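Local atomic coordinates of occlusion-derived virus envelope protein E66 (Autographa californica nucleopolyhedrovirus, PDB entry 3VSN), a protein that cleaves non-sulfated chondroitin as a polysaccharide lyase of the viral envelope and is essential for oral infection of the insect host. Residues A[241-252]-A[278-286]; A[470-481]-A[531-542]. One frame throughout, in Å; residues are numbered along the deposited sequence.

Contact 1. Residues A[241-252]-A[278-286]; sequences SIYIDHIDVRAY and GLTRAIENV
The shortest polar bond between the hairpin segment 241-252 and segment 278-286 joins Tyr252 OH to Ala282 O at 2.7 Å, the phenol donating from a position tilted 34° from the carbonyl plane. Ala282 O lies near the plane of the ring, at its edge. One ring face receives Val286 CG2 in a CH-pi contact, 3.7 Å from the centroid; with chi1 at -55°, this methyl sits between the backbone N and carbonyl carbon of Val286 while CG1 reaches Ile242 CD1. Tyr243 CB lies over the opposite face, and Ile283 CD1 comes up at the ring edge.

A second polar link runs from Asn285 ND2 to Ser241 O, 3.0 Å long and 154° at the hydrogen, with the donor above the carbonyl plane. The same Ser241 O also takes a CA-H...O contact from Ala282 CA at 3.2 Å. Arg281 NH1 and NH2 reach Asn285 OD1 by weak bonds, and NH2 also pairs with Glu284 OE1.

His246, a catalytic proton acceptor, occupies the far turn of the hairpin and bonds Glu350 through ND1. Buried hydrogen bonds between neutral groups thus tie the hairpin's base to segment 278-286, the Tyr252 ring held between Val286 CG2 and Tyr243 CB.

Contact 2. Residues A[470-481]-A[531-542]; sequences TNGRVIVLSRDT and SSVELVEQIISF
Arg473 leaves its strand on the same face as Glu537 and Ile539, and its side chain crosses that of Glu537 obliquely. Its CB lies 3.6 Å from Glu537 OE1, and CG comes closer, 3.3 Å from the same oxygen. CD passes near both carboxylate oxygens. Bends at chi2 (-101°) and chi3 carry the guanidinium to the other oxygen: NE reaches Glu537 OE2 at 3.0 Å and NH2 reaches it at 3.1 Å. Both nitrogens meet OE2 from one face of the carboxylate, the two planes being 58° apart. Arg527 of the adjoining strand is a further salt-bridge partner of OE2. NH1 turns back to Asn471 O, while Ile539 CG1 packs over a guanidinium face.

At the other end, on the opposite face of the sheet, an extended Arg479 grips Glu534 OE1 side-on, with NE at 2.8 Å and NH2 also bonded. Phe490 N and Glu491 N, at the start of helix 490-496, bond the two oxygens of Glu534.

Between these pairs the antiparallel strands 472-480 and 533-540 form a classic beta bulge. Val476 N, at 2.8 Å, and Leu477 N, at 3.1 Å, share Val536 O, shifting the register by one where the chain turns a corner. Leu477 CB and Val536 CB pack 4.0 Å apart.

In this central pair of a four-stranded antiparallel sheet, ion pairs thus flank the bulge on opposite faces. Each carboxylate gathers several donors, which would probably favour its charged form despite burial, and the Glu534 pair also links the sheet to helix 490-496.

Contact 1 lies near the middle of the chain, its centre about 8 Å from the chain centre, and is almost wholly buried; contact 2 lies about 25 Å from that centre and is only partly buried. Their centres stand about 31 Å apart, they do not touch, and they share no strand or helix. Contact 1 sets a hairpin against a helix, relying on a few hydrogen bonds and aromatic packing at the foot of a hairpin whose turn bears the catalytic His246. Contact 2, away from the annotated sites, pairs two neighbouring strands of one sheet through a ladder of backbone bonds and adds ion pairs across the strands. It therefore buries about three times as much surface, 1122 against 371 Å².

Contact 1. Residues A[241-252]-A[278-286]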
loop_
_atom_site.group_PDB
_atom_site.type_symbol
_atom_site.label_atom_id
_atom_site.label_comp_id
_atom_site.label_asym_id
_atom_site.label_seq_id
_atom_site.Cartn_x
_atom_site.Cartn_y
_atom_site.Cartn_z
ATOM N N SER A 241 2.797 -4.781 -12.023
ATOM C CA SER A 241 2.022 -5.106 -10.820
ATOM C C SER A 241 2.016 -4.011 -9.749
ATOM O O SER A 241 2.394 -4.240 -8.598
ATOM C CB SER A 241 2.452 -6.454 -10.233
ATOM O OG SER A 241 1.964 -7.512 -11.032
ATOM N N ILE A 242 1.598 -2.819 -10.158
ATOM C CA ILE A 242 1.180 -1.774 -9.232
ATOM C C ILE A 242 -0.234 -1.390 -9.659
ATOM O O ILE A 242 -0.497 -1.238 -10.858
ATOM C CB ILE A 242 2.125 -0.548 -9.269
ATOM C CG1 ILE A 242 3.513 -0.905 -8.710
ATOM C CG2 ILE A 242 1.527 0.648 -8.525
ATOM C CD1 ILE A 242 3.546 -1.343 -7.258
ATOM N N TYR A 243 -1.142 -1.258 -8.694
ATOM C CA TYR A 243 -2.518 -0.917 -9.030
ATOM C C TYR A 243 -2.732 0.583 -9.204
ATOM O O TYR A 243 -2.434 1.375 -8.309
ATOM C CB TYR A 243 -3.552 -1.500 -8.052
ATOM C CG TYR A 243 -4.914 -1.468 -8.692
ATOM C CD1 TYR A 243 -5.778 -0.385 -8.501
ATOM C CD2 TYR A 243 -5.306 -2.479 -9.569
ATOM C CE1 TYR A 243 -7.009 -0.336 -9.137
ATOM C CE2 TYR A 243 -6.535 -2.439 -10.203
ATOM C CZ TYR A 243 -7.380 -1.370 -9.988
ATOM O OH TYR A 243 -8.596 -1.332 -10.631
ATOM N N ILE A 244 -3.263 0.950 -10.367
ATOM C CA ILE A 244 -3.525 2.343 -10.708
ATOM C C ILE A 244 -5.033 2.594 -10.751
ATOM O O ILE A 244 -5.776 1.846 -11.391
ATOM C CB ILE A 244 -2.855 2.724 -12.057
ATOM C CG1 ILE A 244 -1.331 2.493 -11.998
ATOM C CG2 ILE A 244 -3.193 4.155 -12.473
ATOM C CD1 ILE A 244 -0.587 3.262 -10.919
ATOM N N ASP A 245 -5.473 3.633 -10.045
ATOM C CA ASP A 245 -6.876 4.040 -10.030
ATOM C C ASP A 245 -6.964 5.538 -10.324
ATOM O O ASP A 245 -5.944 6.233 -10.305
ATOM C CB ASP A 245 -7.497 3.719 -8.668
ATOM C CG ASP A 245 -8.995 3.443 -8.742
ATOM O OD1 ASP A 245 -9.620 3.660 -9.802
ATOM O OD2 ASP A 245 -9.552 3.003 -7.719
ATOM N N HIS A 246 -8.173 6.032 -10.604
ATOM C CA HIS A 246 -8.388 7.447 -10.936
ATOM C C HIS A 246 -7.509 7.893 -12.078
ATOM O O HIS A 246 -6.935 8.986 -12.058
ATOM C CB HIS A 246 -8.200 8.325 -9.698
ATOM C CG HIS A 246 -9.315 8.201 -8.685
ATOM N ND1 HIS A 246 -9.510 9.108 -7.711
ATOM C CD2 HIS A 246 -10.322 7.244 -8.539
ATOM C CE1 HIS A 246 -10.571 8.746 -6.966
ATOM N NE2 HIS A 246 -11.067 7.605 -7.474
ATOM N N ILE A 247 -7.414 7.020 -13.082
ATOM C CA ILE A 247 -6.630 7.206 -14.312
ATOM C C ILE A 247 -5.115 7.082 -14.117
ATOM O O ILE A 247 -4.472 6.319 -14.835
ATOM C CB ILE A 247 -6.996 8.490 -15.107
ATOM C CG1 ILE A 247 -8.518 8.613 -15.279
ATOM C CG2 ILE A 247 -6.322 8.477 -16.476
ATOM C CD1 ILE A 247 -8.997 10.016 -15.603
ATOM N N ASP A 248 -4.551 7.806 -13.149
ATOM C CA ASP A 248 -3.089 7.888 -13.022
ATOM C C ASP A 248 -2.543 7.924 -11.586
ATOM O O ASP A 248 -1.415 8.367 -11.365
ATOM C CB ASP A 248 -2.565 9.093 -13.822
ATOM C CG ASP A 248 -3.091 10.429 -13.298
ATOM O OD1 ASP A 248 -3.867 10.451 -12.321
ATOM O OD2 ASP A 248 -2.714 11.473 -13.865
ATOM N N VAL A 249 -3.335 7.457 -10.622
ATOM C CA VAL A 249 -2.920 7.473 -9.212
ATOM C C VAL A 249 -2.560 6.061 -8.737
ATOM O O VAL A 249 -3.326 5.118 -8.949
ATOM C CB VAL A 249 -4.015 8.088 -8.294
ATOM C CG1 VAL A 249 -3.508 8.258 -6.866
ATOM C CG2 VAL A 249 -4.483 9.434 -8.835
ATOM N N ARG A 250 -1.389 5.914 -8.111
ATOM C CA ARG A 250 -1.062 4.678 -7.385
ATOM C C ARG A 250 -2.002 4.587 -6.181
ATOM O O ARG A 250 -1.918 5.409 -5.268
ATOM C CB ARG A 250 0.403 4.670 -6.919
ATOM C CG ARG A 250 1.440 4.761 -8.034
ATOM C CD ARG A 250 2.856 4.874 -7.468
ATOM N NE ARG A 250 3.809 5.307 -8.490
ATOM C CZ ARG A 250 4.025 6.576 -8.836
ATOM N NH1 ARG A 250 3.372 7.559 -8.233
ATOM N NH2 ARG A 250 4.907 6.865 -9.789
ATOM N N ALA A 251 -2.903 3.603 -6.187
ATOM C CA ALA A 251 -3.988 3.546 -5.197
ATOM C C ALA A 251 -4.519 2.130 -4.989
ATOM O O ALA A 251 -5.201 1.579 -5.858
ATOM C CB ALA A 251 -5.123 4.469 -5.613
ATOM N N TYR A 252 -4.224 1.557 -3.829
ATOM C CA TYR A 252 -4.568 0.167 -3.553
ATOM C C TYR A 252 -5.950 -0.039 -2.933
ATOM O O TYR A 252 -6.377 -1.181 -2.740
ATOM C CB TYR A 252 -3.477 -0.483 -2.699
ATOM C CG TYR A 252 -2.362 -1.063 -3.540
ATOM C CD1 TYR A 252 -1.472 -0.234 -4.234
ATOM C CD2 TYR A 252 -2.209 -2.443 -3.662
ATOM C CE1 TYR A 252 -0.455 -0.769 -5.014
ATOM C CE2 TYR A 252 -1.199 -2.983 -4.439
ATOM C CZ TYR A 252 -0.325 -2.147 -5.109
ATOM O OH TYR A 252 0.681 -2.695 -5.871
ATOM N N GLY A 278 -0.490 -11.801 -10.997
ATOM C CA GLY A 278 -0.461 -10.342 -11.054
ATOM C C GLY A 278 -0.843 -9.675 -9.742
ATOM O O GLY A 278 -0.168 -8.749 -9.285
ATOM N N LEU A 279 -1.919 -10.158 -9.127
ATOM C CA LEU A 279 -2.417 -9.586 -7.876
ATOM C C LEU A 279 -1.507 -9.874 -6.688
ATOM O O LEU A 279 -1.249 -8.983 -5.879
ATOM C CB LEU A 279 -3.850 -10.057 -7.589
ATOM C CG LEU A 279 -4.926 -9.517 -8.543
ATOM C CD1 LEU A 279 -6.279 -10.129 -8.228
ATOM C CD2 LEU A 279 -5.010 -7.998 -8.489
ATOM N N THR A 280 -1.016 -11.109 -6.592
ATOM C CA THR A 280 -0.085 -11.493 -5.527
ATOM C C THR A 280 1.181 -10.638 -5.589
ATOM O O THR A 280 1.628 -10.116 -4.571
ATOM C CB THR A 280 0.262 -12.995 -5.583
ATOM O OG1 THR A 280 -0.942 -13.755 -5.437
ATOM C CG2 THR A 280 1.225 -13.386 -4.460
ATOM N N ARG A 281 1.735 -10.490 -6.790
ATOM C CA ARG A 281 2.888 -9.619 -7.013
ATOM C C ARG A 281 2.593 -8.155 -6.661
ATOM O O ARG A 281 3.446 -7.471 -6.099
ATOM C CB ARG A 281 3.391 -9.742 -8.456
ATOM C CG ARG A 281 4.094 -11.066 -8.769
ATOM C CD ARG A 281 5.495 -11.155 -8.166
ATOM N NE ARG A 281 6.307 -10.014 -8.580
ATOM C CZ ARG A 281 6.703 -9.027 -7.780
ATOM N NH1 ARG A 281 7.417 -8.028 -8.284
ATOM N NH2 ARG A 281 6.398 -9.033 -6.485
ATOM N N ALA A 282 1.388 -7.688 -6.985
ATOM C CA ALA A 282 0.960 -6.330 -6.632
ATOM C C ALA A 282 0.969 -6.094 -5.122
ATOM O O ALA A 282 1.352 -5.017 -4.658
ATOM C CB ALA A 282 -0.420 -6.038 -7.201
ATOM N N ILE A 283 0.547 -7.103 -4.365
ATOM C CA ILE A 283 0.528 -7.013 -2.906
ATOM C C ILE A 283 1.949 -7.121 -2.342
ATOM O O ILE A 283 2.322 -6.355 -1.449
ATOM C CB ILE A 283 -0.435 -8.051 -2.273
ATOM C CG1 ILE A 283 -1.877 -7.867 -2.801
ATOM C CG2 ILE A 283 -0.391 -7.995 -0.748
ATOM C CD1 ILE A 283 -2.502 -6.502 -2.574
ATOM N N GLU A 284 2.743 -8.056 -2.874
ATOM C CA GLU A 284 4.158 -8.169 -2.497
ATOM C C GLU A 284 4.893 -6.851 -2.717
ATOM O O GLU A 284 5.740 -6.457 -1.912
ATOM C CB GLU A 284 4.857 -9.263 -3.305
ATOM C CG GLU A 284 4.413 -10.675 -2.975
ATOM C CD GLU A 284 5.127 -11.730 -3.799
ATOM O OE1 GLU A 284 5.826 -11.378 -4.778
ATOM O OE2 GLU A 284 4.986 -12.921 -3.459
ATOM N N ASN A 285 4.552 -6.172 -3.810
ATOM C CA ASN A 285 5.230 -4.936 -4.198
ATOM C C ASN A 285 5.061 -3.762 -3.231
ATOM O O ASN A 285 5.860 -2.824 -3.267
ATOM C CB ASN A 285 4.831 -4.514 -5.618
ATOM C CG ASN A 285 5.594 -5.269 -6.690
ATOM O OD1 ASN A 285 6.570 -5.961 -6.402
ATOM N ND2 ASN A 285 5.151 -5.139 -7.940
ATOM N N VAL A 286 4.039 -3.804 -2.373
ATOM C CA VAL A 286 3.765 -2.667 -1.471
ATOM C C VAL A 286 3.500 -3.024 -0.001
ATOM O O VAL A 286 3.689 -2.187 0.881
ATOM C CB VAL A 286 2.612 -1.757 -1.987
ATOM C CG1 VAL A 286 2.883 -1.260 -3.404
ATOM C CG2 VAL A 286 1.259 -2.464 -1.905
#

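Contact 2. Residues A[470-481]-A[531-542]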
loop_
_atom_site.group_PDB
_atom_site.type_symbol
_atom_site.label_atom_id
_atom_site.label_comp_id
_atom_site.label_asym_id
_atom_site.label_seq_id
_atom_site.Cartn_x
_atom_site.Cartn_y
_atom_site.Cartn_z
ATOM N N THR A 470 14.049 31.935 4.582
ATOM C CA THR A 470 13.930 30.797 5.484
ATOM C C THR A 470 14.692 29.614 4.897
ATOM O O THR A 470 14.462 29.233 3.747
ATOM C CB THR A 470 12.452 30.404 5.694
ATOM O OG1 THR A 470 11.696 31.566 6.059
ATOM C CG2 THR A 470 12.313 29.340 6.792
ATOM N N ASN A 471 15.598 29.042 5.684
ATOM C CA ASN A 471 16.325 27.849 5.267
ATOM C C ASN A 471 15.394 26.643 5.171
ATOM O O ASN A 471 14.485 26.480 5.988
ATOM C CB ASN A 471 17.457 27.527 6.246
ATOM C CG ASN A 471 18.552 28.580 6.259
ATOM O OD1 ASN A 471 19.085 28.915 7.317
ATOM N ND2 ASN A 471 18.900 29.096 5.091
ATOM N N GLY A 472 15.626 25.802 4.170
ATOM C CA GLY A 472 14.934 24.519 4.086
ATOM C C GLY A 472 15.582 23.520 5.027
ATOM O O GLY A 472 16.574 23.830 5.693
ATOM N N ARG A 473 15.021 22.318 5.094
ATOM C CA ARG A 473 15.607 21.246 5.897
ATOM C C ARG A 473 15.156 19.889 5.402
ATOM O O ARG A 473 14.048 19.739 4.880
ATOM C CB ARG A 473 15.262 21.389 7.383
ATOM C CG ARG A 473 13.827 21.810 7.662
ATOM C CD ARG A 473 13.762 23.292 7.980
ATOM N NE ARG A 473 14.436 23.565 9.241
ATOM C CZ ARG A 473 14.957 24.736 9.594
ATOM N NH1 ARG A 473 14.899 25.781 8.779
ATOM N NH2 ARG A 473 15.543 24.855 10.775
ATOM N N VAL A 474 16.032 18.904 5.563
ATOM C CA VAL A 474 15.719 17.536 5.195
ATOM C C VAL A 474 15.563 16.753 6.487
ATOM O O VAL A 474 16.478 16.719 7.316
ATOM C CB VAL A 474 16.820 16.917 4.314
ATOM C CG1 VAL A 474 16.463 15.485 3.937
ATOM C CG2 VAL A 474 17.033 17.761 3.062
ATOM N N ILE A 475 14.401 16.135 6.658
ATOM C CA ILE A 475 14.119 15.370 7.869
ATOM C C ILE A 475 14.889 14.053 7.840
ATOM O O ILE A 475 14.810 13.294 6.869
ATOM C CB ILE A 475 12.604 15.124 8.046
ATOM C CG1 ILE A 475 11.870 16.468 8.152
ATOM C CG2 ILE A 475 12.323 14.251 9.268
ATOM C CD1 ILE A 475 10.360 16.357 8.180
ATOM N N VAL A 476 15.646 13.805 8.907
ATOM C CA VAL A 476 16.385 12.552 9.070
ATOM C C VAL A 476 15.587 11.576 9.948
ATOM O O VAL A 476 15.446 10.398 9.612
ATOM C CB VAL A 476 17.800 12.814 9.646
ATOM C CG1 VAL A 476 18.529 11.510 9.938
ATOM C CG2 VAL A 476 18.613 13.668 8.678
ATOM N N LEU A 477 15.073 12.075 11.071
ATOM C CA LEU A 477 14.234 11.294 11.980
ATOM C C LEU A 477 13.111 12.170 12.492
ATOM O O LEU A 477 13.319 13.357 12.759
ATOM C CB LEU A 477 15.033 10.779 13.184
ATOM C CG LEU A 477 15.361 9.293 13.410
ATOM C CD1 LEU A 477 15.663 9.062 14.887
ATOM C CD2 LEU A 477 14.276 8.331 12.938
ATOM N N SER A 478 11.929 11.581 12.640
ATOM C CA SER A 478 10.763 12.297 13.146
ATOM C C SER A 478 10.041 11.449 14.184
ATOM O O SER A 478 10.055 10.220 14.106
ATOM C CB SER A 478 9.811 12.644 12.001
ATOM O OG SER A 478 9.429 11.476 11.295
ATOM N N ARG A 479 9.418 12.103 15.160
ATOM C CA ARG A 479 8.590 11.393 16.127
ATOM C C ARG A 479 7.349 12.179 16.526
ATOM O O ARG A 479 7.390 13.402 16.681
ATOM C CB ARG A 479 9.397 10.971 17.367
ATOM C CG ARG A 479 9.606 12.046 18.423
ATOM C CD ARG A 479 10.318 11.502 19.655
ATOM N NE ARG A 479 10.608 12.569 20.614
ATOM C CZ ARG A 479 9.857 12.857 21.676
ATOM N NH1 ARG A 479 8.764 12.148 21.937
ATOM N NH2 ARG A 479 10.202 13.850 22.489
ATOM N N ASP A 480 6.250 11.444 16.662
ATOM C CA ASP A 480 5.005 11.937 17.233
ATOM C C ASP A 480 5.226 11.947 18.747
ATOM O O ASP A 480 5.351 10.886 19.364
ATOM C CB ASP A 480 3.871 10.979 16.836
ATOM C CG ASP A 480 2.509 11.381 17.393
ATOM O OD1 ASP A 480 2.432 12.019 18.465
ATOM O OD2 ASP A 480 1.497 11.020 16.754
ATOM N N THR A 481 5.281 13.142 19.333
ATOM C CA THR A 481 5.629 13.304 20.752
ATOM C C THR A 481 4.538 12.821 21.713
ATOM O O THR A 481 4.776 12.734 22.915
ATOM C CB THR A 481 5.983 14.766 21.111
ATOM O OG1 THR A 481 4.860 15.610 20.838
ATOM C CG2 THR A 481 7.191 15.258 20.312
ATOM N N SER A 531 3.751 21.399 18.345
ATOM C CA SER A 531 3.658 20.787 19.669
ATOM C C SER A 531 3.489 19.259 19.646
ATOM O O SER A 531 3.479 18.624 20.701
ATOM C CB SER A 531 2.523 21.432 20.469
ATOM O OG SER A 531 1.285 21.243 19.809
ATOM N N SER A 532 3.369 18.675 18.454
ATOM C CA SER A 532 3.121 17.238 18.311
ATOM C C SER A 532 4.321 16.464 17.759
ATOM O O SER A 532 4.296 15.231 17.714
ATOM C CB SER A 532 1.917 17.000 17.388
ATOM O OG SER A 532 0.752 17.646 17.869
ATOM N N VAL A 533 5.357 17.185 17.333
ATOM C CA VAL A 533 6.454 16.587 16.567
ATOM C C VAL A 533 7.836 17.056 17.037
ATOM O O VAL A 533 8.023 18.232 17.361
ATOM C CB VAL A 533 6.289 16.894 15.057
ATOM C CG1 VAL A 533 7.458 16.349 14.245
ATOM C CG2 VAL A 533 4.980 16.319 14.529
ATOM N N GLU A 534 8.791 16.125 17.079
ATOM C CA GLU A 534 10.213 16.453 17.235
ATOM C C GLU A 534 10.997 15.863 16.055
ATOM O O GLU A 534 10.692 14.756 15.587
ATOM C CB GLU A 534 10.765 15.932 18.571
ATOM C CG GLU A 534 12.110 16.531 18.972
ATOM C CD GLU A 534 12.727 15.887 20.209
ATOM O OE1 GLU A 534 12.359 14.736 20.552
ATOM O OE2 GLU A 534 13.604 16.530 20.838
ATOM N N LEU A 535 11.997 16.602 15.580
ATOM C CA LEU A 535 12.774 16.198 14.406
ATOM C C LEU A 535 14.271 16.179 14.653
ATOM O O LEU A 535 14.793 16.964 15.446
ATOM C CB LEU A 535 12.521 17.157 13.235
ATOM C CG LEU A 535 11.109 17.481 12.750
ATOM C CD1 LEU A 535 11.171 18.632 11.755
ATOM C CD2 LEU A 535 10.443 16.262 12.121
ATOM N N VAL A 536 14.951 15.273 13.957
ATOM C CA VAL A 536 16.374 15.414 13.666
ATOM C C VAL A 536 16.413 15.768 12.183
ATOM O O VAL A 536 15.796 15.082 11.363
ATOM C CB VAL A 536 17.159 14.113 13.920
ATOM C CG1 VAL A 536 18.621 14.280 13.521
ATOM C CG2 VAL A 536 17.049 13.695 15.381
ATOM N N GLU A 537 17.114 16.843 11.839
ATOM C CA GLU A 537 17.096 17.334 10.460
ATOM C C GLU A 537 18.462 17.832 10.002
ATOM O O GLU A 537 19.343 18.099 10.819
ATOM C CB GLU A 537 16.032 18.434 10.291
ATOM C CG GLU A 537 16.300 19.697 11.108
ATOM C CD GLU A 537 15.159 20.708 11.080
ATOM O OE1 GLU A 537 14.039 20.365 10.641
ATOM O OE2 GLU A 537 15.385 21.863 11.506
ATOM N N GLN A 538 18.627 17.934 8.686
ATOM C CA GLN A 538 19.788 18.584 8.095
ATOM C C GLN A 538 19.317 19.863 7.416
ATOM O O GLN A 538 18.582 19.821 6.419
ATOM C CB GLN A 538 20.505 17.650 7.110
ATOM C CG GLN A 538 21.298 16.540 7.796
ATOM C CD GLN A 538 22.072 15.654 6.828
ATOM O OE1 GLN A 538 22.135 15.921 5.631
ATOM N NE2 GLN A 538 22.668 14.589 7.352
ATOM N N ILE A 539 19.721 20.997 7.983
ATOM C CA ILE A 539 19.306 22.304 7.483
ATOM C C ILE A 539 20.099 22.661 6.224
ATOM O O ILE A 539 21.323 22.520 6.184
ATOM C CB ILE A 539 19.443 23.404 8.566
ATOM C CG1 ILE A 539 18.539 23.084 9.770
ATOM C CG2 ILE A 539 19.088 24.774 7.992
ATOM C CD1 ILE A 539 18.868 23.847 11.040
ATOM N N ILE A 540 19.384 23.105 5.196
ATOM C CA ILE A 540 19.990 23.481 3.919
ATOM C C ILE A 540 19.697 24.954 3.617
ATOM O O ILE A 540 18.565 25.416 3.783
ATOM C CB ILE A 540 19.514 22.559 2.768
ATOM C CG1 ILE A 540 17.975 22.457 2.745
ATOM C CG2 ILE A 540 20.142 21.175 2.909
ATOM C CD1 ILE A 540 17.397 21.747 1.533
ATOM N N SER A 541 20.714 25.693 3.183
ATOM C CA SER A 541 20.565 27.141 2.995
ATOM C C SER A 541 19.591 27.484 1.867
ATOM O O SER A 541 19.575 26.817 0.831
ATOM C CB SER A 541 21.921 27.801 2.740
ATOM O OG SER A 541 22.418 27.464 1.457
ATOM N N PHE A 542 18.781 28.524 2.070
ATOM C CA PHE A 542 17.895 28.988 1.004
ATOM C C PHE A 542 18.690 29.423 -0.230
ATOM O O PHE A 542 18.221 29.248 -1.351
ATOM C CB PHE A 542 16.899 30.070 1.473
ATOM C CG PHE A 542 17.539 31.346 1.965
ATOM C CD1 PHE A 542 17.902 32.357 1.074
ATOM C CD2 PHE A 542 17.735 31.558 3.328
ATOM C CE1 PHE A 542 18.478 33.541 1.533
ATOM C CE2 PHE A 542 18.310 32.738 3.792
ATOM C CZ PHE A 542 18.682 33.729 2.893
HETATM O O HOH W 1 5.759 17.958 22.364
#